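Local coordinates for p22 protein (Trypanosoma brucei, PDB 3JV1) that acts as an accessory factor for RNA editing in trypanosomes, specific to the cytochrome oxidase subunit II message, at residues L12-D17 and E172-I177; V76-G81 and T142-A147; F87-E92 and F96-V101. All coordinates share one frame; numbering follows the deposited sequence.

Contact 1 closes the chain on itself: the terminal helices 2-18 and 152-181 pair there, with most of the chain between them. Contact 2 is nested inside that loop and lays helix 135-146 on strand 72-80, while contact 3, nested in turn inside contact 2, is the hairpin of strands 83-92 and 95-104. Contacts 2 and 3 share one antiparallel sheet and touch; their centres are about 12 Å apart, with Val76 of one packing on Met89 of the other and Leu145 on Phe87. Contact 1 lies across the chain's centre, about 41 and 35 Å from them between centres; helix 152-181 runs from the sheet, where it packs on Phe96, out to the pair with helix 2-18.

Contact 1: L12-D17 and E172-I177; sequences LRELED and EWLSSI
Leu174 turns its CG away from its own carbonyl carbon (chi1 -67°), and Glu14 carries its CG opposite the backbone N (chi1 178°); together these torsions bring the leucine's two methyls against the aliphatic stem of the glutamate. The setting is the antiparallel pair of terminal helices of this Mam33-family protein, whose short segments run at 152° to each other with axes 9.1 Å apart at closest approach. Leu174 is the central wedge. Both its methyls, CD1 and CD2, stand 3.6 Å from Glu14 CG, while CD1 also presses on the backbone of helix 2-18, 3.6 Å from Leu15 CA. A branched leucine suits this place because its forked end can meet two neighbouring residues at once. Glu14 suits its own because its methylene carbons serve the apolar interface while a bend at chi2 turns the carboxylate elsewhere: OE2 forms a salt bridge with Arg21 and a hydrogen bond with Tyr170 OH, so the charge of this buried group is probably balanced. Leu15 and Leu174 run alongside each other, pointing opposite ways, and Leu15 CG comes within 4.0 Å of Leu174 CB. An adjoining side of helix 152-181 meets the second subunit, where Trp173 NE1 is hydrogen-bonded to Val101 O of that subunit. Ser175, a small residue suited to the margin, has its CB 4.2 Å from Leu15 CD1.

Contact 2: V76-G81 and T142-A147; sequences VLVVNG and TSYLSA
Val78 and Tyr144 meet from opposite directions, the valine reaching out from strand 72-80 and the tyrosine from helix 135-146. Their closest approach is the tight part of the contact: Tyr144 OH stands 3.4 Å from Val78 CG1, while Val78 CG2 lies obliquely to the ring, 4.2 Å from CE2 of Tyr144. The reach depends on a torsion that sends the ring out from the helix, with CG opposite the backbone N (chi1 177°). A long aromatic suits this position, since the nearest CA atoms of strand and helix, those of Val76 and Leu145, are still 9.1 Å apart. Leu145 bridges the same gap beside it by bringing its CD2 methyl within 4.1 Å of Val76 CG1, a looser apolar touch between two side chains set at a slant to each other. Beta-branched valines fit the strand and offer methyls to the helix, and the same layer is extended by Leu85 and Phe87 of the neighbouring strand 83-92. Away from this buried seam the helix becomes polar: Thr142 and Ser146 lie on its exposed side, as small hydroxyl residues can. The third subunit closes round one end, its Phe180 packing on Val78 and its Asp4 on Tyr144. The whole is two-layer alpha/beta packing, a helix laid on one face of an antiparallel sheet, here that of a Mam33-family subunit.

Contact 3: F87-E92 and F96-V101; sequences FGMSVE and FVINNV
A classic beta bulge interrupts this hairpin: Asn99 and Asn100 of strand 95-104 both face Gly88 on strand 83-92. The Gly88 carbonyl oxygen consequently takes two bonds, one from Asn99 N at 2.8 Å, and a second from Asn100 N at 3.0 Å that arrives in the carbonyl plane on a lone pair. Gly88 N returns a bond to Asn100 O. Gly88 has no side chain, which suits a pair where a CB on the glycine would be tight against Asn100 CB on the same face. Past the bulge Ser90 and Val97 exchange both backbone bonds.

The two faces differ in chemistry. On one, Phe87 lies alongside Val101, its CD1 3.8 Å from CG2 of that valine, and Met89 SD packs on Ile98 CG1. Met89 CE touches Phe96 CD1 at 3.9 Å, while its SD makes an oblique Met-aromatic contact, 5.2 Å from the Phe96 ring centroid. Apolar bulk belongs here: Phe87, Ile98 and Val101 meet helix 135-146 and Phe96 meets helix 152-181, while Met89 packs on Leu74 and Val76. On the side of Ser90, the amide of Asn99 reaches over and ND2 donates to Ser90 OG at 3.0 Å, nearly straight (165°). Ser90 OG in turn gives a weak bond to Glu92 OE2. The Asn99-Ser90 bond thus ties the bulge to the partner strand, and the carboxylate may modestly polarise the hydroxyl.

Contact 1: L12-D17 and E172-I177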
loop_
_atom_site.group_PDB
_atom_site.type_symbol
_atom_site.label_atom_id
_atom_site.label_comp_id
_atom_site.label_asym_id
_atom_site.label_seq_id
_atom_site.Cartn_x
_atom_site.Cartn_y
_atom_site.Cartn_z
ATOM N N LEU A 12 -25.254 -7.364 22.467
ATOM C CA LEU A 12 -25.442 -7.100 23.883
ATOM C C LEU A 12 -24.953 -8.310 24.681
ATOM O O LEU A 12 -24.259 -8.165 25.681
ATOM C CB LEU A 12 -26.918 -6.831 24.186
ATOM C CG LEU A 12 -27.241 -6.544 25.655
ATOM C CD1 LEU A 12 -26.392 -5.377 26.143
ATOM C CD2 LEU A 12 -28.731 -6.239 25.813
ATOM N N ARG A 13 -25.314 -9.503 24.224
ATOM C CA ARG A 13 -24.899 -10.732 24.888
ATOM C C ARG A 13 -23.371 -10.831 24.954
ATOM O O ARG A 13 -22.804 -11.177 25.986
ATOM C CB ARG A 13 -25.473 -11.938 24.142
ATOM C CG ARG A 13 -24.896 -13.286 24.556
ATOM C CD ARG A 13 -25.601 -14.414 23.818
ATOM N NE ARG A 13 -24.864 -15.669 23.892
ATOM C CZ ARG A 13 -25.250 -16.798 23.308
ATOM N NH1 ARG A 13 -26.371 -16.834 22.602
ATOM N NH2 ARG A 13 -24.512 -17.890 23.426
ATOM N N GLU A 14 -22.706 -10.524 23.848
ATOM C CA GLU A 14 -21.256 -10.593 23.812
ATOM C C GLU A 14 -20.652 -9.564 24.754
ATOM O O GLU A 14 -19.722 -9.873 25.489
ATOM C CB GLU A 14 -20.753 -10.391 22.381
ATOM C CG GLU A 14 -19.233 -10.382 22.213
ATOM C CD GLU A 14 -18.535 -11.610 22.785
ATOM O OE1 GLU A 14 -19.219 -12.599 23.138
ATOM O OE2 GLU A 14 -17.288 -11.580 22.874
ATOM N N LEU A 15 -21.198 -8.352 24.755
ATOM C CA LEU A 15 -20.695 -7.292 25.627
ATOM C C LEU A 15 -20.792 -7.735 27.086
ATOM O O LEU A 15 -19.859 -7.544 27.868
ATOM C CB LEU A 15 -21.506 -6.002 25.440
ATOM C CG LEU A 15 -20.768 -4.654 25.491
ATOM C CD1 LEU A 15 -21.769 -3.556 25.834
ATOM C CD2 LEU A 15 -19.650 -4.678 26.527
ATOM N N GLU A 16 -21.927 -8.325 27.450
ATOM C CA GLU A 16 -22.125 -8.792 28.815
ATOM C C GLU A 16 -21.190 -9.942 29.142
ATOM O O GLU A 16 -20.600 -9.966 30.217
ATOM C CB GLU A 16 -23.576 -9.227 29.035
ATOM C CG GLU A 16 -24.583 -8.101 28.877
ATOM C CD GLU A 16 -26.012 -8.542 29.144
ATOM O OE1 GLU A 16 -26.486 -9.499 28.485
ATOM O OE2 GLU A 16 -26.667 -7.928 30.014
ATOM N N ASP A 17 -21.048 -10.895 28.222
ATOM C CA ASP A 17 -20.161 -12.035 28.462
ATOM C C ASP A 17 -18.701 -11.596 28.554
ATOM O O ASP A 17 -17.996 -11.960 29.487
ATOM C CB ASP A 17 -20.301 -13.085 27.351
ATOM C CG ASP A 17 -21.664 -13.747 27.340
ATOM O OD1 ASP A 17 -22.454 -13.503 28.277
ATOM O OD2 ASP A 17 -21.943 -14.513 26.392
ATOM N N GLU A 172 -16.142 -1.121 22.933
ATOM C CA GLU A 172 -16.774 0.064 22.374
ATOM C C GLU A 172 -17.361 -0.327 21.012
ATOM O O GLU A 172 -18.408 0.178 20.601
ATOM C CB GLU A 172 -15.732 1.174 22.241
ATOM C CG GLU A 172 -16.294 2.563 22.013
ATOM C CD GLU A 172 -16.531 2.858 20.556
ATOM O OE1 GLU A 172 -15.716 2.389 19.731
ATOM O OE2 GLU A 172 -17.515 3.566 20.239
ATOM N N TRP A 173 -16.680 -1.249 20.336
ATOM C CA TRP A 173 -17.106 -1.772 19.038
ATOM C C TRP A 173 -18.469 -2.456 19.213
ATOM O O TRP A 173 -19.422 -2.147 18.509
ATOM C CB TRP A 173 -16.058 -2.774 18.545
ATOM C CG TRP A 173 -16.354 -3.460 17.238
ATOM C CD1 TRP A 173 -16.121 -2.979 15.985
ATOM C CD2 TRP A 173 -16.848 -4.795 17.070
ATOM N NE1 TRP A 173 -16.424 -3.933 15.046
ATOM C CE2 TRP A 173 -16.875 -5.059 15.687
ATOM C CE3 TRP A 173 -17.270 -5.794 17.960
ATOM C CZ2 TRP A 173 -17.305 -6.286 15.163
ATOM C CZ3 TRP A 173 -17.700 -7.014 17.442
ATOM C CH2 TRP A 173 -17.712 -7.249 16.054
ATOM N N LEU A 174 -18.559 -3.367 20.175
ATOM C CA LEU A 174 -19.809 -4.083 20.454
ATOM C C LEU A 174 -20.951 -3.121 20.770
ATOM O O LEU A 174 -22.047 -3.236 20.224
ATOM C CB LEU A 174 -19.627 -5.032 21.640
ATOM C CG LEU A 174 -18.698 -6.235 21.461
ATOM C CD1 LEU A 174 -18.434 -6.901 22.808
ATOM C CD2 LEU A 174 -19.335 -7.214 20.489
ATOM N N SER A 175 -20.677 -2.174 21.661
ATOM C CA SER A 175 -21.662 -1.186 22.083
ATOM C C SER A 175 -22.148 -0.279 20.960
ATOM O O SER A 175 -23.346 -0.018 20.839
ATOM C CB SER A 175 -21.087 -0.321 23.196
ATOM O OG SER A 175 -22.011 0.688 23.563
ATOM N N SER A 176 -21.227 0.217 20.145
ATOM C CA SER A 176 -21.631 1.101 19.060
ATOM C C SER A 176 -22.427 0.358 17.985
ATOM O O SER A 176 -23.346 0.928 17.391
ATOM C CB SER A 176 -20.409 1.823 18.457
ATOM O OG SER A 176 -19.394 0.920 18.072
ATOM N N ILE A 177 -22.099 -0.909 17.735
ATOM C CA ILE A 177 -22.847 -1.662 16.732
ATOM C C ILE A 177 -24.242 -1.952 17.270
ATOM O O ILE A 177 -25.219 -1.914 16.532
ATOM C CB ILE A 177 -22.143 -2.989 16.345
ATOM C CG1 ILE A 177 -20.850 -2.688 15.583
ATOM C CG2 ILE A 177 -23.057 -3.830 15.452
ATOM C CD1 ILE A 177 -20.004 -3.908 15.309
#

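Contact 2: V76-G81 and T142-A147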
loop_
_atom_site.group_PDB
_atom_site.type_symbol
_atom_site.label_atom_id
_atom_site.label_comp_id
_atom_site.label_asym_id
_atom_site.label_seq_id
_atom_site.Cartn_x
_atom_site.Cartn_y
_atom_site.Cartn_z
ATOM N N VAL A 76 10.135 5.520 14.990
ATOM C CA VAL A 76 10.626 6.344 16.069
ATOM C C VAL A 76 11.375 7.483 15.397
ATOM O O VAL A 76 12.360 7.260 14.695
ATOM C CB VAL A 76 11.569 5.563 16.994
ATOM C CG1 VAL A 76 12.351 6.524 17.887
ATOM C CG2 VAL A 76 10.752 4.615 17.858
ATOM N N LEU A 77 10.888 8.702 15.581
ATOM C CA LEU A 77 11.555 9.852 14.984
ATOM C C LEU A 77 12.257 10.696 16.039
ATOM O O LEU A 77 11.720 10.931 17.124
ATOM C CB LEU A 77 10.559 10.733 14.228
ATOM C CG LEU A 77 9.795 10.138 13.038
ATOM C CD1 LEU A 77 8.598 9.339 13.529
ATOM C CD2 LEU A 77 9.330 11.269 12.133
ATOM N N VAL A 78 13.472 11.125 15.721
ATOM C CA VAL A 78 14.241 11.986 16.604
ATOM C C VAL A 78 14.423 13.234 15.763
ATOM O O VAL A 78 15.147 13.225 14.770
ATOM C CB VAL A 78 15.600 11.364 16.977
ATOM C CG1 VAL A 78 16.384 12.328 17.870
ATOM C CG2 VAL A 78 15.373 10.038 17.705
ATOM N N VAL A 79 13.728 14.299 16.155
ATOM C CA VAL A 79 13.736 15.551 15.415
ATOM C C VAL A 79 14.490 16.666 16.115
ATOM O O VAL A 79 14.279 16.936 17.294
ATOM C CB VAL A 79 12.284 16.018 15.150
ATOM C CG1 VAL A 79 12.267 17.162 14.140
ATOM C CG2 VAL A 79 11.450 14.843 14.656
ATOM N N ASN A 80 15.352 17.332 15.362
ATOM C CA ASN A 80 16.160 18.417 15.898
ATOM C C ASN A 80 16.705 19.257 14.746
ATOM O O ASN A 80 17.170 18.722 13.736
ATOM C CB ASN A 80 17.310 17.829 16.728
ATOM C CG ASN A 80 18.025 18.871 17.565
ATOM O OD1 ASN A 80 17.444 19.887 17.931
ATOM N ND2 ASN A 80 19.286 18.610 17.893
ATOM N N GLY A 81 16.622 20.577 14.895
ATOM C CA GLY A 81 17.126 21.482 13.875
ATOM C C GLY A 81 16.513 21.328 12.496
ATOM O O GLY A 81 17.194 21.514 11.492
ATOM N N THR A 142 21.555 1.454 18.859
ATOM C CA THR A 142 20.730 0.958 19.965
ATOM C C THR A 142 20.988 1.751 21.262
ATOM O O THR A 142 20.047 2.085 21.984
ATOM C CB THR A 142 20.944 -0.572 20.199
ATOM O OG1 THR A 142 20.165 -1.007 21.324
ATOM C CG2 THR A 142 22.382 -0.872 20.480
ATOM N N SER A 143 22.250 2.068 21.543
ATOM C CA SER A 143 22.605 2.853 22.730
ATOM C C SER A 143 22.042 4.278 22.636
ATOM O O SER A 143 21.631 4.859 23.633
ATOM C CB SER A 143 24.125 2.931 22.876
ATOM O OG SER A 143 24.676 1.636 22.978
ATOM N N TYR A 144 22.056 4.840 21.432
ATOM C CA TYR A 144 21.522 6.175 21.176
ATOM C C TYR A 144 20.015 6.188 21.508
ATOM O O TYR A 144 19.508 7.115 22.143
ATOM C CB TYR A 144 21.751 6.523 19.700
ATOM C CG TYR A 144 21.186 7.844 19.240
ATOM C CD1 TYR A 144 21.902 9.030 19.402
ATOM C CD2 TYR A 144 19.953 7.901 18.587
ATOM C CE1 TYR A 144 21.409 10.238 18.915
ATOM C CE2 TYR A 144 19.453 9.098 18.100
ATOM C CZ TYR A 144 20.180 10.260 18.263
ATOM O OH TYR A 144 19.680 11.439 17.761
ATOM N N LEU A 145 19.304 5.153 21.079
ATOM C CA LEU A 145 17.876 5.057 21.349
ATOM C C LEU A 145 17.618 4.819 22.835
ATOM O O LEU A 145 16.685 5.380 23.413
ATOM C CB LEU A 145 17.264 3.922 20.536
ATOM C CG LEU A 145 17.211 4.160 19.030
ATOM C CD1 LEU A 145 16.866 2.871 18.334
ATOM C CD2 LEU A 145 16.184 5.247 18.720
ATOM N N SER A 146 18.451 3.992 23.454
ATOM C CA SER A 146 18.289 3.698 24.865
ATOM C C SER A 146 18.496 4.942 25.736
ATOM O O SER A 146 17.791 5.135 26.717
ATOM C CB SER A 146 19.257 2.595 25.287
ATOM O OG SER A 146 18.912 2.120 26.574
ATOM N N ALA A 147 19.453 5.788 25.378
ATOM C CA ALA A 147 19.708 7.005 26.147
ATOM C C ALA A 147 18.507 7.945 26.094
ATOM O O ALA A 147 18.391 8.864 26.905
ATOM C CB ALA A 147 20.947 7.719 25.619
#

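Contact 3: F87-E92 and F96-V101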
loop_
_atom_site.group_PDB
_atom_site.type_symbol
_atom_site.label_atom_id
_atom_site.label_comp_id
_atom_site.label_asym_id
_atom_site.label_seq_id
_atom_site.Cartn_x
_atom_site.Cartn_y
_atom_site.Cartn_z
ATOM N N PHE A 87 13.759 5.807 12.728
ATOM C CA PHE A 87 13.983 4.383 12.947
ATOM C C PHE A 87 12.728 3.566 12.650
ATOM O O PHE A 87 11.683 3.769 13.280
ATOM C CB PHE A 87 14.389 4.131 14.401
ATOM C CG PHE A 87 15.712 4.743 14.785
ATOM C CD1 PHE A 87 16.891 4.003 14.690
ATOM C CD2 PHE A 87 15.777 6.058 15.233
ATOM C CE1 PHE A 87 18.113 4.570 15.041
ATOM C CE2 PHE A 87 16.999 6.638 15.588
ATOM C CZ PHE A 87 18.170 5.891 15.492
ATOM N N GLY A 88 12.835 2.657 11.686
ATOM C CA GLY A 88 11.720 1.794 11.348
ATOM C C GLY A 88 11.899 0.612 12.272
ATOM O O GLY A 88 12.904 -0.096 12.177
ATOM N N MET A 89 10.951 0.395 13.176
ATOM C CA MET A 89 11.094 -0.690 14.127
ATOM C C MET A 89 9.860 -1.535 14.359
ATOM O O MET A 89 8.773 -1.250 13.861
ATOM C CB MET A 89 11.554 -0.132 15.470
ATOM C CG MET A 89 12.782 0.751 15.382
ATOM S SD MET A 89 13.615 0.836 16.946
ATOM C CE MET A 89 12.625 2.021 17.786
ATOM N N SER A 90 10.054 -2.594 15.127
ATOM C CA SER A 90 8.968 -3.481 15.483
ATOM C C SER A 90 9.231 -4.020 16.884
ATOM O O SER A 90 10.381 -4.146 17.308
ATOM C CB SER A 90 8.836 -4.611 14.459
ATOM O OG SER A 90 10.081 -5.223 14.206
ATOM N N VAL A 91 8.161 -4.290 17.621
ATOM C CA VAL A 91 8.286 -4.816 18.971
ATOM C C VAL A 91 8.071 -6.319 18.934
ATOM O O VAL A 91 7.005 -6.794 18.553
ATOM C CB VAL A 91 7.254 -4.181 19.933
ATOM C CG1 VAL A 91 7.299 -4.878 21.284
ATOM C CG2 VAL A 91 7.546 -2.702 20.106
ATOM N N GLU A 92 9.104 -7.059 19.311
ATOM C CA GLU A 92 9.047 -8.511 19.333
ATOM C C GLU A 92 9.416 -8.973 20.732
ATOM O O GLU A 92 10.567 -8.868 21.154
ATOM C CB GLU A 92 10.004 -9.092 18.287
ATOM C CG GLU A 92 9.550 -8.830 16.857
ATOM C CD GLU A 92 10.600 -9.178 15.820
ATOM O OE1 GLU A 92 10.996 -10.358 15.736
ATOM O OE2 GLU A 92 11.031 -8.267 15.080
ATOM N N PHE A 96 12.676 -3.907 21.361
ATOM C CA PHE A 96 12.657 -3.142 20.122
ATOM C C PHE A 96 13.642 -3.758 19.140
ATOM O O PHE A 96 14.771 -4.073 19.498
ATOM C CB PHE A 96 13.068 -1.685 20.366
ATOM C CG PHE A 96 11.954 -0.805 20.860
ATOM C CD1 PHE A 96 10.844 -0.552 20.058
ATOM C CD2 PHE A 96 12.016 -0.226 22.120
ATOM C CE1 PHE A 96 9.813 0.267 20.504
ATOM C CE2 PHE A 96 10.986 0.597 22.577
ATOM C CZ PHE A 96 9.883 0.842 21.767
ATOM N N VAL A 97 13.205 -3.942 17.903
ATOM C CA VAL A 97 14.069 -4.476 16.873
ATOM C C VAL A 97 14.172 -3.400 15.797
ATOM O O VAL A 97 13.162 -2.923 15.288
ATOM C CB VAL A 97 13.483 -5.752 16.251
ATOM C CG1 VAL A 97 14.393 -6.252 15.152
ATOM C CG2 VAL A 97 13.309 -6.818 17.326
ATOM N N ILE A 98 15.390 -2.992 15.467
ATOM C CA ILE A 98 15.563 -1.980 14.441
ATOM C C ILE A 98 15.544 -2.670 13.078
ATOM O O ILE A 98 16.335 -3.576 12.826
ATOM C CB ILE A 98 16.904 -1.240 14.602
ATOM C CG1 ILE A 98 17.004 -0.632 15.999
ATOM C CG2 ILE A 98 17.016 -0.152 13.552
ATOM C CD1 ILE A 98 18.404 -0.191 16.357
ATOM N N ASN A 99 14.640 -2.246 12.203
ATOM C CA ASN A 99 14.553 -2.837 10.880
ATOM C C ASN A 99 15.169 -1.921 9.845
ATOM O O ASN A 99 15.771 -2.390 8.884
ATOM C CB ASN A 99 13.096 -3.112 10.501
ATOM C CG ASN A 99 12.411 -4.026 11.480
ATOM O OD1 ASN A 99 12.946 -5.078 11.841
ATOM N ND2 ASN A 99 11.219 -3.637 11.920
ATOM N N ASN A 100 15.006 -0.615 10.047
ATOM C CA ASN A 100 15.535 0.388 9.130
ATOM C C ASN A 100 15.946 1.643 9.885
ATOM O O ASN A 100 15.433 1.927 10.959
ATOM C CB ASN A 100 14.475 0.787 8.088
ATOM C CG ASN A 100 14.141 -0.334 7.119
ATOM O OD1 ASN A 100 14.916 -0.641 6.214
ATOM N ND2 ASN A 100 12.981 -0.949 7.306
ATOM N N VAL A 101 16.887 2.378 9.309
ATOM C CA VAL A 101 17.359 3.639 9.865
ATOM C C VAL A 101 17.475 4.581 8.678
ATOM O O VAL A 101 18.300 4.368 7.786
ATOM C CB VAL A 101 18.747 3.528 10.522
ATOM C CG1 VAL A 101 19.196 4.915 10.995
ATOM C CG2 VAL A 101 18.700 2.569 11.690
#